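Local coordinates for protein ACDH-11, isoform b (Caenorhabditis elegans, PDB 4Y9J) that belongs to the acyl-CoA dehydrogenase family of flavoproteins and holds flavin-adenine dinucleotide in a four-chain assembly, at residues N96-H99 with K100-I104; A498-Q501 with L502-L505; L567-R571 with W572-A576. All coordinates share one frame; numbering follows the deposited sequence.

Interaction 1: residues N96-H99 with K100-I104; sequences NEWH and KLKQI
Trp98 and Lys102, one helical turn apart, illustrate how an i to i+4 pair can share a polar partner. The lysine chain slants across the indole, and its CD lies 3.6 Å from Trp98 NE1. A bend at chi3 (71°) turns Lys102 NZ off the line of its own chain and toward the same carboxylate that the indole N-H uses: Asp228 takes a hydrogen bond from Trp98 NE1 and a salt bridge from Lys102 NZ. His99 is tied in through a water that lies at the edge of its imidazole, in plane, 2.7 Å from ND1, and accepts from Lys102 NZ at 2.9 Å. One carboxylate and one water thus fix the lysine tip. Beneath the side chains, the backbone forms regular alpha-helical bonds, such as Lys102 N to Trp98 O at 3.1 Å. Gln103 runs out extended, its CG 3.2 Å from His99 O. Helix 96-107 follows strand 88-93 after a two-residue link; its Glu97, Lys100, Leu101 and Ile104 face helix 44-74, while Trp98 packs on the loop residues Val142 and Leu283.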
ATOM      1  N   ASN B  96      -2.423 -16.357  -7.018  1.00 29.49           N
ATOM      2  CA  ASN B  96      -2.593 -17.757  -7.290  1.00 32.37           C
ATOM      3  C   ASN B  96      -4.039 -18.093  -7.587  1.00 31.45           C
ATOM      4  O   ASN B  96      -4.335 -18.963  -8.452  1.00 32.81           O
ATOM      5  CB  ASN B  96      -2.132 -18.610  -6.117  1.00 36.40           C
ATOM      6  CG  ASN B  96      -0.644 -18.741  -6.057  1.00 44.54           C
ATOM      7  OD1 ASN B  96       0.094 -18.390  -7.015  1.00 50.84           O
ATOM      8  ND2 ASN B  96      -0.164 -19.323  -4.955  1.00 56.67           N
ATOM      9  N   GLU B  97      -4.936 -17.405  -6.942  1.00 30.16           N
ATOM     10  CA  GLU B  97      -6.366 -17.699  -7.110  1.00 30.65           C
ATOM     11  C   GLU B  97      -6.940 -17.364  -8.569  1.00 30.49           C
ATOM     12  O   GLU B  97      -7.807 -18.109  -9.060  1.00 29.63           O
ATOM     13  CB  GLU B  97      -7.214 -17.055  -6.066  1.00 30.70           C
ATOM     14  CG  GLU B  97      -6.967 -17.506  -4.631  1.00 32.88           C
ATOM     15  CD  GLU B  97      -5.810 -16.809  -3.928  1.00 35.40           C
ATOM     16  OE1 GLU B  97      -5.045 -16.032  -4.536  1.00 33.56           O
ATOM     17  OE2 GLU B  97      -5.721 -16.974  -2.738  1.00 40.73           O
ATOM     18  N   TRP B  98      -6.416 -16.322  -9.222  1.00 29.65           N
ATOM     19  CA  TRP B  98      -6.731 -16.000 -10.576  1.00 31.08           C
ATOM     20  C   TRP B  98      -6.374 -17.251 -11.457  1.00 30.66           C
ATOM     21  O   TRP B  98      -7.201 -17.706 -12.269  1.00 30.70           O
ATOM     22  CB  TRP B  98      -5.938 -14.804 -11.053  1.00 29.80           C
ATOM     23  CG  TRP B  98      -6.143 -14.445 -12.439  1.00 28.88           C
ATOM     24  CD1 TRP B  98      -5.349 -14.822 -13.506  1.00 30.69           C
ATOM     25  CD2 TRP B  98      -7.216 -13.650 -13.004  1.00 28.58           C
ATOM     26  NE1 TRP B  98      -5.822 -14.237 -14.653  1.00 31.48           N
ATOM     27  CE2 TRP B  98      -6.993 -13.584 -14.400  1.00 29.13           C
ATOM     28  CE3 TRP B  98      -8.361 -13.009 -12.476  1.00 30.33           C
ATOM     29  CZ2 TRP B  98      -7.851 -12.878 -15.264  1.00 29.87           C
ATOM     30  CZ3 TRP B  98      -9.211 -12.295 -13.367  1.00 31.21           C
ATOM     31  CH2 TRP B  98      -8.937 -12.254 -14.737  1.00 29.79           C
ATOM     32  N   HIS B  99      -5.167 -17.747 -11.305  1.00 31.83           N
ATOM     33  CA  HIS B  99      -4.734 -18.902 -12.032  1.00 32.47           C
ATOM     34  C   HIS B  99      -5.631 -20.112 -11.751  1.00 33.57           C
ATOM     35  O   HIS B  99      -5.939 -20.878 -12.667  1.00 32.24           O
ATOM     36  CB  HIS B  99      -3.247 -19.236 -11.791  1.00 36.06           C
ATOM     37  CG  HIS B  99      -2.317 -18.158 -12.256  1.00 41.01           C
ATOM     38  ND1 HIS B  99      -2.219 -17.757 -13.581  1.00 44.22           N
ATOM     39  CD2 HIS B  99      -1.443 -17.384 -11.564  1.00 45.13           C
ATOM     40  CE1 HIS B  99      -1.355 -16.761 -13.676  1.00 47.18           C
ATOM     41  NE2 HIS B  99      -0.876 -16.514 -12.464  1.00 49.44           N
ATOM     42  N   LYS B 100      -5.966 -20.343 -10.492  1.00 32.18           N
ATOM     43  CA  LYS B 100      -6.803 -21.455 -10.084  1.00 33.19           C
ATOM     44  C   LYS B 100      -8.177 -21.374 -10.717  1.00 32.03           C
ATOM     45  O   LYS B 100      -8.681 -22.397 -11.245  1.00 30.94           O
ATOM     46  CB  LYS B 100      -6.905 -21.556  -8.563  1.00 35.22           C
ATOM     47  CG  LYS B 100      -7.742 -22.718  -8.067  1.00 41.68           C
ATOM     48  CD  LYS B 100      -7.175 -24.097  -8.421  1.00 44.11           C
ATOM     49  CE  LYS B 100      -8.098 -25.189  -7.859  1.00 45.19           C
ATOM     50  NZ  LYS B 100      -7.664 -26.572  -8.073  1.00 50.17           N
ATOM     51  N   LEU B 101      -8.737 -20.189 -10.786  1.00 30.33           N
ATOM     52  CA  LEU B 101     -10.025 -19.978 -11.469  1.00 31.09           C
ATOM     53  C   LEU B 101      -9.976 -20.368 -12.957  1.00 31.42           C
ATOM     54  O   LEU B 101     -10.868 -21.027 -13.463  1.00 31.91           O
ATOM     55  CB  LEU B 101     -10.509 -18.572 -11.294  1.00 30.19           C
ATOM     56  CG  LEU B 101     -11.025 -18.238  -9.878  1.00 31.11           C
ATOM     57  CD1 LEU B 101     -10.927 -16.755  -9.569  1.00 28.92           C
ATOM     58  CD2 LEU B 101     -12.422 -18.725  -9.663  1.00 31.46           C
ATOM     59  N   LYS B 102      -8.903 -19.972 -13.636  1.00 32.14           N
ATOM     60  CA  LYS B 102      -8.732 -20.359 -15.042  1.00 32.71           C
ATOM     61  C   LYS B 102      -8.655 -21.862 -15.215  1.00 33.63           C
ATOM     62  O   LYS B 102      -9.173 -22.434 -16.159  1.00 33.60           O
ATOM     63  CB  LYS B 102      -7.486 -19.705 -15.622  1.00 33.06           C
ATOM     64  CG  LYS B 102      -7.656 -18.194 -15.775  1.00 31.19           C
ATOM     65  CD  LYS B 102      -6.322 -17.524 -16.075  1.00 31.44           C
ATOM     66  CE  LYS B 102      -5.742 -17.764 -17.429  1.00 33.70           C
ATOM     67  NZ  LYS B 102      -4.313 -17.325 -17.586  1.00 32.45           N
ATOM     68  N   GLN B 103      -7.949 -22.509 -14.322  1.00 32.27           N
ATOM     69  CA  GLN B 103      -7.881 -23.945 -14.324  1.00 35.32           C
ATOM     70  C   GLN B 103      -9.204 -24.631 -14.131  1.00 34.37           C
ATOM     71  O   GLN B 103      -9.493 -25.636 -14.810  1.00 35.49           O
ATOM     72  CB  GLN B 103      -6.849 -24.466 -13.321  1.00 35.03           C
ATOM     73  CG  GLN B 103      -5.478 -23.888 -13.604  1.00 37.16           C
ATOM     74  CD  GLN B 103      -4.478 -24.061 -12.434  1.00 46.24           C
ATOM     75  OE1 GLN B 103      -4.806 -24.573 -11.359  1.00 47.51           O
ATOM     76  NE2 GLN B 103      -3.267 -23.590 -12.647  1.00 48.03           N
ATOM     77  N   ILE B 104      -9.969 -24.140 -13.197  1.00 32.91           N
ATOM     78  CA  ILE B 104     -11.312 -24.625 -12.946  1.00 34.51           C
ATOM     79  C   ILE B 104     -12.217 -24.468 -14.194  1.00 36.00           C
ATOM     80  O   ILE B 104     -12.968 -25.407 -14.533  1.00 35.45           O
ATOM     81  CB  ILE B 104     -11.929 -23.955 -11.725  1.00 34.85           C
ATOM     82  CG1 ILE B 104     -11.216 -24.436 -10.436  1.00 36.61           C
ATOM     83  CG2 ILE B 104     -13.419 -24.254 -11.655  1.00 34.83           C
ATOM     84  CD1 ILE B 104     -11.617 -23.627  -9.206  1.00 37.09           C
TER
HETATM   85  O   HOH W   1      -3.016 -19.157 -15.728  1.00 47.03           O

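Interaction 2: residues A498-Q501 with L502-L505; sequences ALKQ and LQKL
Two torsion choices bring Leu499 and Gln503 together: the leucine CG swings anti to its own backbone N (chi1 175°), whereas the glutamine CG lies beside its backbone N (chi1 -65°) and the chain then runs out extended. The amide end of Gln503 therefore reaches back over the preceding turn, and its NE2 comes within 3.7 Å of Leu499 CG, with CD1 of the leucine nearly as close. On the way, Gln503 CG passes 3.1 Å from Leu499 O, the carbonyl that already accepts the backbone N-H of Gln503 at 3.1 Å in an almost straight bond (170°). The aliphatic stem of the glutamine thus lies along the helix surface while its amide flanks a hydrocarbon branch. A second i to i+4 pair sits farther round the helix. Gln501 bends at chi2 and crosses the side of Leu505: Gln501 CG lies 4.1 Å from Leu505 CD1, and Gln501 NE2 4.0 Å from Lys504 CB. No side-chain hydrogen bond links these pairs within the two segments. Within helix 486-512, Leu499 and Gln503 face helix 466-478, through Phe470 and Leu467. Ala498 and Leu502 pack against Ile534 and Ile531 of helix 524-545, and Leu505 meets Trp572 in the loop that precedes helix 577-587.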
ATOM      1  N   ALA B 498     -48.068  -3.065 -28.621  1.00 57.76           N
ATOM      2  CA  ALA B 498     -46.753  -2.440 -28.655  1.00 55.50           C
ATOM      3  C   ALA B 498     -46.043  -2.798 -29.949  1.00 57.10           C
ATOM      4  O   ALA B 498     -45.411  -1.954 -30.573  1.00 56.50           O
ATOM      5  CB  ALA B 498     -45.932  -2.848 -27.450  1.00 54.67           C
ATOM      6  N   LEU B 499     -46.211  -4.040 -30.397  1.00 57.63           N
ATOM      7  CA  LEU B 499     -45.587  -4.444 -31.632  1.00 59.23           C
ATOM      8  C   LEU B 499     -46.222  -3.660 -32.773  1.00 60.11           C
ATOM      9  O   LEU B 499     -45.531  -3.164 -33.640  1.00 59.75           O
ATOM     10  CB  LEU B 499     -45.771  -5.938 -31.865  1.00 61.86           C
ATOM     11  CG  LEU B 499     -45.221  -6.400 -33.219  1.00 63.85           C
ATOM     12  CD1 LEU B 499     -43.734  -6.169 -33.413  1.00 62.27           C
ATOM     13  CD2 LEU B 499     -45.521  -7.866 -33.363  1.00 66.69           C
ATOM     14  N   LYS B 500     -47.532  -3.506 -32.750  1.00 63.93           N
ATOM     15  CA  LYS B 500     -48.233  -2.848 -33.892  1.00 66.05           C
ATOM     16  C   LYS B 500     -47.827  -1.375 -33.986  1.00 63.78           C
ATOM     17  O   LYS B 500     -47.490  -0.850 -35.050  1.00 61.67           O
ATOM     18  CB  LYS B 500     -49.711  -2.965 -33.759  1.00 68.79           C
ATOM     19  CG  LYS B 500     -50.296  -2.532 -35.039  1.00 72.77           C
ATOM     20  CD  LYS B 500     -51.776  -2.359 -34.891  1.00 78.69           C
ATOM     21  CE  LYS B 500     -52.325  -1.975 -36.240  1.00 82.74           C
ATOM     22  NZ  LYS B 500     -53.231  -3.035 -36.758  1.00 88.06           N
ATOM     23  N   GLN B 501     -47.735  -0.760 -32.816  1.00 62.21           N
ATOM     24  CA  GLN B 501     -47.273   0.627 -32.738  1.00 63.93           C
ATOM     25  C   GLN B 501     -45.820   0.849 -33.185  1.00 59.63           C
ATOM     26  O   GLN B 501     -45.572   1.774 -33.920  1.00 58.53           O
ATOM     27  CB  GLN B 501     -47.506   1.180 -31.332  1.00 65.81           C
ATOM     28  CG  GLN B 501     -47.040   2.633 -31.139  1.00 68.06           C
ATOM     29  CD  GLN B 501     -47.791   3.676 -31.960  1.00 71.15           C
ATOM     30  OE1 GLN B 501     -47.757   4.848 -31.619  1.00 72.98           O
ATOM     31  NE2 GLN B 501     -48.425   3.272 -33.037  1.00 72.91           N
ATOM     32  N   LEU B 502     -44.892  -0.030 -32.799  1.00 57.31           N
ATOM     33  CA  LEU B 502     -43.524   0.031 -33.299  1.00 58.30           C
ATOM     34  C   LEU B 502     -43.428  -0.088 -34.830  1.00 61.87           C
ATOM     35  O   LEU B 502     -42.704   0.646 -35.503  1.00 62.52           O
ATOM     36  CB  LEU B 502     -42.714  -1.105 -32.669  1.00 58.16           C
ATOM     37  CG  LEU B 502     -41.312  -1.354 -33.195  1.00 59.72           C
ATOM     38  CD1 LEU B 502     -40.393  -0.170 -32.856  1.00 59.70           C
ATOM     39  CD2 LEU B 502     -40.740  -2.602 -32.546  1.00 59.32           C
ATOM     40  N   GLN B 503     -44.119  -1.074 -35.376  1.00 66.10           N
ATOM     41  CA  GLN B 503     -44.116  -1.307 -36.825  1.00 67.72           C
ATOM     42  C   GLN B 503     -44.599  -0.050 -37.533  1.00 67.90           C
ATOM     43  O   GLN B 503     -43.976   0.452 -38.476  1.00 66.64           O
ATOM     44  CB  GLN B 503     -45.076  -2.454 -37.148  1.00 74.38           C
ATOM     45  CG  GLN B 503     -44.646  -3.787 -36.560  1.00 76.70           C
ATOM     46  CD  GLN B 503     -45.689  -4.877 -36.761  1.00 83.31           C
ATOM     47  OE1 GLN B 503     -46.901  -4.631 -36.774  1.00 89.26           O
ATOM     48  NE2 GLN B 503     -45.209  -6.103 -36.909  1.00 85.41           N
ATOM     49  N   LYS B 504     -45.696   0.476 -37.016  1.00 66.32           N
ATOM     50  CA  LYS B 504     -46.294   1.686 -37.549  1.00 72.63           C
ATOM     51  C   LYS B 504     -45.299   2.855 -37.565  1.00 70.05           C
ATOM     52  O   LYS B 504     -45.132   3.530 -38.594  1.00 64.19           O
ATOM     53  CB  LYS B 504     -47.529   2.016 -36.722  1.00 78.28           C
ATOM     54  CG  LYS B 504     -48.573   2.776 -37.464  1.00 90.52           C
ATOM     55  CD  LYS B 504     -48.473   4.246 -37.160  1.00 93.87           C
ATOM     56  CE  LYS B 504     -49.556   4.976 -37.944  1.00 99.83           C
ATOM     57  NZ  LYS B 504     -50.042   6.043 -37.049  1.00107.16           N
ATOM     58  N   LEU B 505     -44.585   3.040 -36.449  1.00 63.22           N
ATOM     59  CA  LEU B 505     -43.595   4.109 -36.328  1.00 63.47           C
ATOM     60  C   LEU B 505     -42.432   3.941 -37.274  1.00 62.88           C
ATOM     61  O   LEU B 505     -42.024   4.885 -37.947  1.00 62.92           O
ATOM     62  CB  LEU B 505     -43.066   4.186 -34.881  1.00 59.93           C
ATOM     63  CG  LEU B 505     -44.127   4.746 -33.930  1.00 61.82           C
ATOM     64  CD1 LEU B 505     -43.747   4.612 -32.466  1.00 62.25           C
ATOM     65  CD2 LEU B 505     -44.415   6.202 -34.253  1.00 63.07           C
TER

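Interaction 3: residues L567-R571 with W572-A576; sequences LIDLR and WEWFA
A tight turn in the loop between helices 552-563 and 577-587 brings Arg571 and Trp574 together, an example of how a short connection can be built round one indole. The backbone N of Trp574 bonds to Arg571 O at 3.0 Å, with the donor well above the carbonyl plane and the bond bent to 143°. This i to i+3 link closes the turn and sets one face of the indole against the arginine chain. Arg571 CG makes a CH-pi contact, 3.7 Å from the centroid of the six-membered ring of Trp574 and close to its normal. Extended from CG to NE, the chain runs outward past the CZ2 corner of the ring, bringing Arg571 NE 3.5 Å from Trp574 CZ2 with the guanidinium plane only 23° from that of the indole. At the rim of the same ring, Asp569 OD1 lies 3.4 Å from Trp574 CH2. The loop belongs to the helical C-terminal region of this acyl-CoA dehydrogenase relative, and here it reaches a neighbouring chain: Arg571 NH1 bonds to Cys563 O of the third subunit, and Trp574 NE1 makes a weak hydrogen bond to Glu564 of that subunit. Glu573 approaches the arginine from the guanidinium edge, its OE2 3.3 Å from Arg571 CD, but the opposite charges remain beyond salt-bridge range. The apolar side of the turn is made by Leu570 and Phe575, which cross at about a right angle with Leu570 CD1 3.6 Å from Phe575 CE1. Arg571 O meets the phenyl edge in plane, and Trp572 CZ3 lies over one face of the Phe575 ring, offset toward the rim.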
ATOM      1  N   LEU B 567     -44.320  -1.098 -22.615  1.00 50.58           N
ATOM      2  CA  LEU B 567     -43.507  -2.023 -23.395  1.00 47.86           C
ATOM      3  C   LEU B 567     -42.899  -1.220 -24.491  1.00 48.01           C
ATOM      4  O   LEU B 567     -41.736  -1.399 -24.856  1.00 49.48           O
ATOM      5  CB  LEU B 567     -44.336  -3.178 -23.940  1.00 49.63           C
ATOM      6  CG  LEU B 567     -44.891  -4.203 -22.958  1.00 51.26           C
ATOM      7  CD1 LEU B 567     -45.805  -5.207 -23.704  1.00 53.90           C
ATOM      8  CD2 LEU B 567     -43.748  -4.940 -22.274  1.00 53.77           C
ATOM      9  N   ILE B 568     -43.637  -0.219 -24.933  1.00 48.75           N
ATOM     10  CA  ILE B 568     -43.110   0.716 -25.903  1.00 49.56           C
ATOM     11  C   ILE B 568     -43.116   2.122 -25.283  1.00 48.82           C
ATOM     12  O   ILE B 568     -44.056   2.487 -24.658  1.00 51.17           O
ATOM     13  CB  ILE B 568     -43.863   0.649 -27.232  1.00 49.40           C
ATOM     14  CG1 ILE B 568     -43.295   1.660 -28.219  1.00 49.05           C
ATOM     15  CG2 ILE B 568     -45.384   0.818 -27.060  1.00 51.47           C
ATOM     16  CD1 ILE B 568     -43.909   1.593 -29.609  1.00 50.99           C
ATOM     17  N   ASP B 569     -42.024   2.860 -25.456  1.00 48.73           N
ATOM     18  CA  ASP B 569     -41.919   4.247 -25.025  1.00 49.33           C
ATOM     19  C   ASP B 569     -41.195   4.987 -26.157  1.00 49.13           C
ATOM     20  O   ASP B 569     -39.968   5.088 -26.181  1.00 48.10           O
ATOM     21  CB  ASP B 569     -41.163   4.347 -23.709  1.00 48.98           C
ATOM     22  CG  ASP B 569     -41.252   5.727 -23.073  1.00 50.81           C
ATOM     23  OD1 ASP B 569     -41.993   6.623 -23.498  1.00 54.74           O
ATOM     24  OD2 ASP B 569     -40.515   5.907 -22.138  1.00 58.88           O
ATOM     25  N   LEU B 570     -41.990   5.468 -27.106  1.00 48.39           N
ATOM     26  CA  LEU B 570     -41.487   5.981 -28.364  1.00 49.60           C
ATOM     27  C   LEU B 570     -42.617   6.726 -29.061  1.00 50.84           C
ATOM     28  O   LEU B 570     -43.719   6.179 -29.252  1.00 51.49           O
ATOM     29  CB  LEU B 570     -40.978   4.816 -29.195  1.00 53.17           C
ATOM     30  CG  LEU B 570     -40.406   5.089 -30.576  1.00 57.58           C
ATOM     31  CD1 LEU B 570     -39.159   5.948 -30.531  1.00 56.94           C
ATOM     32  CD2 LEU B 570     -40.137   3.752 -31.289  1.00 59.03           C
ATOM     33  N   ARG B 571     -42.367   7.975 -29.424  1.00 50.39           N
ATOM     34  CA  ARG B 571     -43.365   8.775 -30.062  1.00 52.07           C
ATOM     35  C   ARG B 571     -42.823   9.320 -31.325  1.00 52.41           C
ATOM     36  O   ARG B 571     -41.647   9.554 -31.444  1.00 51.60           O
ATOM     37  CB  ARG B 571     -43.787   9.951 -29.193  1.00 54.71           C
ATOM     38  CG  ARG B 571     -44.017   9.584 -27.747  1.00 55.89           C
ATOM     39  CD  ARG B 571     -44.825  10.632 -26.991  1.00 56.80           C
ATOM     40  NE  ARG B 571     -44.871  10.210 -25.608  1.00 57.51           N
ATOM     41  CZ  ARG B 571     -45.264  10.950 -24.571  1.00 58.23           C
ATOM     42  NH1 ARG B 571     -45.650  12.186 -24.736  1.00 55.03           N
ATOM     43  NH2 ARG B 571     -45.209  10.430 -23.347  1.00 59.56           N
ATOM     44  N   TRP B 572     -43.730   9.578 -32.243  1.00 52.99           N
ATOM     45  CA  TRP B 572     -43.367  10.031 -33.553  1.00 56.45           C
ATOM     46  C   TRP B 572     -42.597  11.335 -33.484  1.00 56.45           C
ATOM     47  O   TRP B 572     -41.586  11.476 -34.136  1.00 55.69           O
ATOM     48  CB  TRP B 572     -44.606  10.126 -34.454  1.00 59.48           C
ATOM     49  CG  TRP B 572     -44.283  10.704 -35.740  1.00 63.28           C
ATOM     50  CD1 TRP B 572     -44.835  11.801 -36.283  1.00 67.42           C
ATOM     51  CD2 TRP B 572     -43.312  10.232 -36.687  1.00 65.07           C
ATOM     52  NE1 TRP B 572     -44.279  12.063 -37.498  1.00 69.11           N
ATOM     53  CE2 TRP B 572     -43.327  11.122 -37.769  1.00 67.44           C
ATOM     54  CE3 TRP B 572     -42.443   9.148 -36.727  1.00 63.34           C
ATOM     55  CZ2 TRP B 572     -42.500  10.966 -38.890  1.00 69.62           C
ATOM     56  CZ3 TRP B 572     -41.603   8.999 -37.845  1.00 64.96           C
ATOM     57  CH2 TRP B 572     -41.638   9.918 -38.900  1.00 65.47           C
ATOM     58  N   GLU B 573     -43.043  12.294 -32.662  1.00 58.97           N
ATOM     59  CA  GLU B 573     -42.325  13.565 -32.568  1.00 58.45           C
ATOM     60  C   GLU B 573     -40.890  13.472 -32.093  1.00 54.34           C
ATOM     61  O   GLU B 573     -40.075  14.360 -32.382  1.00 52.96           O
ATOM     62  CB  GLU B 573     -43.102  14.602 -31.736  1.00 63.55           C
ATOM     63  CG  GLU B 573     -43.314  14.196 -30.303  1.00 63.27           C
ATOM     64  CD  GLU B 573     -44.577  13.398 -30.094  1.00 69.06           C
ATOM     65  OE1 GLU B 573     -45.116  12.824 -31.081  1.00 64.16           O
ATOM     66  OE2 GLU B 573     -45.000  13.329 -28.912  1.00 71.97           O
ATOM     67  N   TRP B 574     -40.516  12.370 -31.428  1.00 53.05           N
ATOM     68  CA  TRP B 574     -39.121  12.215 -31.062  1.00 49.14           C
ATOM     69  C   TRP B 574     -38.178  11.987 -32.244  1.00 50.74           C
ATOM     70  O   TRP B 574     -36.939  12.133 -32.134  1.00 47.28           O
ATOM     71  CB  TRP B 574     -38.946  11.149 -29.964  1.00 48.89           C
ATOM     72  CG  TRP B 574     -39.797  11.413 -28.732  1.00 46.23           C
ATOM     73  CD1 TRP B 574     -40.417  12.570 -28.426  1.00 49.10           C
ATOM     74  CD2 TRP B 574     -40.086  10.505 -27.646  1.00 46.31           C
ATOM     75  NE1 TRP B 574     -41.094  12.459 -27.230  1.00 48.41           N
ATOM     76  CE2 TRP B 574     -40.875  11.220 -26.706  1.00 46.33           C
ATOM     77  CE3 TRP B 574     -39.691   9.177 -27.330  1.00 47.40           C
ATOM     78  CZ2 TRP B 574     -41.359  10.644 -25.537  1.00 46.72           C
ATOM     79  CZ3 TRP B 574     -40.165   8.605 -26.142  1.00 47.73           C
ATOM     80  CH2 TRP B 574     -41.001   9.347 -25.263  1.00 45.93           C
ATOM     81  N   PHE B 575     -38.737  11.571 -33.367  1.00 52.17           N
ATOM     82  CA  PHE B 575     -37.960  11.353 -34.578  1.00 55.00           C
ATOM     83  C   PHE B 575     -37.597  12.667 -35.307  1.00 54.68           C
ATOM     84  O   PHE B 575     -36.746  12.680 -36.208  1.00 56.30           O
ATOM     85  CB  PHE B 575     -38.782  10.484 -35.570  1.00 57.48           C
ATOM     86  CG  PHE B 575     -38.884   9.005 -35.196  1.00 54.71           C
ATOM     87  CD1 PHE B 575     -39.730   8.576 -34.181  1.00 55.84           C
ATOM     88  CD2 PHE B 575     -38.209   8.033 -35.931  1.00 55.95           C
ATOM     89  CE1 PHE B 575     -39.853   7.226 -33.877  1.00 53.62           C
ATOM     90  CE2 PHE B 575     -38.326   6.682 -35.618  1.00 53.02           C
ATOM     91  CZ  PHE B 575     -39.165   6.277 -34.612  1.00 53.51           C
ATOM     92  N   ALA B 576     -38.253  13.767 -34.974  1.00 54.40           N
ATOM     93  CA  ALA B 576     -38.158  14.943 -35.816  1.00 56.54           C
ATOM     94  C   ALA B 576     -36.824  15.631 -35.655  1.00 55.28           C
ATOM     95  O   ALA B 576     -36.283  15.665 -34.592  1.00 52.28           O
ATOM     96  CB  ALA B 576     -39.297  15.895 -35.517  1.00 61.09           C
TER

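Along the chain the three contacts follow in series, and they fall into two regions of the fold. Interaction 1, on helix 96-107 in the part related to the AidB N-terminal domain, lies across the chain's centre from the others, its centre about 49 Å from that of interaction 2 and about 48 Å from that of interaction 3. Those two belong to the C-terminal domain-like part, with centres about 10 Å apart. They touch directly: Ile568 of interaction 3 packs on Ala498 and Gln501 of interaction 2, and Leu505 CD1 lies 3.6 Å from Leu570 O. Thus the loop of 567-576 is laid along helix 486-512, joining parts far apart in sequence, while also reaching the third subunit.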